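Side-chain contact in GMP reductase (Trypanosoma brucei brucei, PDB 6JIG), which probably catalyses the NADPH-dependent deamination of GMP to IMP and carries a CBS-domain pair that binds guanine nucleotides: residues I269-V272 and K273-K276. The protein carries 1 engineered substitution. Sequence-based numbering, arbitrary orientation.
Sequences INMV and KRLK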
loop_
_atom_site.group_PDB
_atom_site.type_symbol
_atom_site.label_atom_id
_atom_site.label_comp_id
_atom_site.label_asym_id
_atom_site.label_seq_id
_atom_site.Cartn_x
_atom_site.Cartn_y
_atom_site.Cartn_z
ATOM N N ILE A 269 -39.850 -11.930 27.293
ATOM C CA ILE A 269 -40.415 -12.007 28.638
ATOM C C ILE A 269 -41.377 -13.186 28.756
ATOM O O ILE A 269 -41.419 -13.884 29.781
ATOM C CB ILE A 269 -41.111 -10.679 28.983
ATOM C CG1 ILE A 269 -40.075 -9.585 29.281
ATOM C CG2 ILE A 269 -42.084 -10.841 30.137
ATOM C CD1 ILE A 269 -40.630 -8.172 29.127
ATOM N N ASN A 270 -42.162 -13.423 27.708
ATOM C CA ASN A 270 -43.146 -14.499 27.748
ATOM C C ASN A 270 -42.489 -15.865 27.606
ATOM O O ASN A 270 -42.983 -16.851 28.168
ATOM C CB ASN A 270 -44.197 -14.272 26.662
ATOM C CG ASN A 270 -45.089 -13.090 26.970
ATOM O OD1 ASN A 270 -45.234 -12.702 28.131
ATOM N ND2 ASN A 270 -45.700 -12.516 25.940
ATOM N N MET A 271 -41.375 -15.947 26.872
ATOM C CA MET A 271 -40.633 -17.201 26.819
ATOM C C MET A 271 -40.035 -17.539 28.181
ATOM O O MET A 271 -40.069 -18.702 28.607
ATOM C CB MET A 271 -39.542 -17.125 25.749
ATOM C CG MET A 271 -38.873 -18.459 25.459
ATOM S SD MET A 271 -40.070 -19.627 24.754
ATOM C CE MET A 271 -39.056 -21.091 24.635
ATOM N N VAL A 272 -39.502 -16.535 28.888
ATOM C CA VAL A 272 -38.985 -16.767 30.237
ATOM C C VAL A 272 -40.101 -17.248 31.155
ATOM O O VAL A 272 -39.927 -18.196 31.930
ATOM C CB VAL A 272 -38.330 -15.495 30.800
ATOM C CG1 VAL A 272 -37.944 -15.722 32.262
ATOM C CG2 VAL A 272 -37.102 -15.105 29.981
ATOM N N LYS A 273 -41.253 -16.575 31.105
ATOM C CA LYS A 273 -42.379 -16.982 31.941
ATOM C C LYS A 273 -42.822 -18.405 31.615
ATOM O O LYS A 273 -43.123 -19.190 32.520
ATOM C CB LYS A 273 -43.543 -16.008 31.769
ATOM C CG LYS A 273 -43.336 -14.667 32.470
ATOM C CD LYS A 273 -44.531 -13.743 32.242
ATOM C CE LYS A 273 -44.404 -12.453 33.055
ATOM N NZ LYS A 273 -45.383 -11.398 32.631
ATOM N N ARG A 274 -42.862 -18.751 30.325
ATOM C CA ARG A 274 -43.251 -20.101 29.928
ATOM C C ARG A 274 -42.265 -21.138 30.445
ATOM O O ARG A 274 -42.667 -22.213 30.911
ATOM C CB ARG A 274 -43.362 -20.185 28.408
ATOM C CG ARG A 274 -44.008 -21.455 27.891
ATOM C CD ARG A 274 -44.741 -21.192 26.570
ATOM N NE ARG A 274 -43.921 -20.407 25.653
ATOM C CZ ARG A 274 -44.178 -19.156 25.268
ATOM N NH1 ARG A 274 -45.259 -18.518 25.709
ATOM N NH2 ARG A 274 -43.344 -18.538 24.437
ATOM N N LEU A 275 -40.968 -20.833 30.372
ATOM C CA LEU A 275 -39.950 -21.778 30.811
ATOM C C LEU A 275 -39.979 -21.964 32.323
ATOM O O LEU A 275 -39.784 -23.081 32.819
ATOM C CB LEU A 275 -38.566 -21.311 30.351
ATOM C CG LEU A 275 -38.364 -21.395 28.836
ATOM C CD1 LEU A 275 -37.121 -20.616 28.434
ATOM C CD2 LEU A 275 -38.259 -22.849 28.384
ATOM N N LYS A 276 -40.208 -20.889 33.077
ATOM C CA LYS A 276 -40.310 -21.045 34.522
ATOM C C LYS A 276 -41.623 -21.704 34.914
ATOM O O LYS A 276 -41.706 -22.304 35.990
ATOM C CB LYS A 276 -40.180 -19.690 35.241
ATOM C CG LYS A 276 -38.871 -18.917 34.993
ATOM C CD LYS A 276 -37.651 -19.623 35.585
ATOM C CE LYS A 276 -37.374 -19.212 37.021
ATOM N NZ LYS A 276 -36.272 -20.029 37.582
#
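Arg274 turns back along the helix towards Met271, one turn earlier, and its side chain can be followed atom by atom. CB lies beside the carbonyl oxygens of the preceding turn, 3.4 Å from Asn270 O and 3.6 Å from Met271 O. CG lies anti to the backbone N (chi1 -169°), and a bend at chi3 (46°) folds the end of the chain back over the preceding turn. NE passes 4.0 Å from Met271 SD, while CZ presents one face of the guanidinium to Asn270 O, which lies over that face, nearer its margin than its centre. At the tip, NH2 gives a weak hydrogen bond to Met271 SD at 3.5 Å, bent to 142° at the hydrogen. Arginine suits this exposed position: its long chain folds along the helix, and its charged end would probably stay hydrated.

Helix 266-277 is the crossover of a right-handed beta-alpha-beta unit in the TIM barrel, linking parallel strands 255-259 and 285-291. Flexible Met271 and apolar Leu275 suit its buried side towards helix 239-251, CG meeting CD1 at 4.1 Å; branched Val272 packs on Ala288. On another flank the extended, exposed Lys273 lays its methylenes alongside Ile269, CE 4.1 Å from CG2. Lys276, bent at chi2 and chi3, is long enough for NZ to form a salt bridge with Asp306.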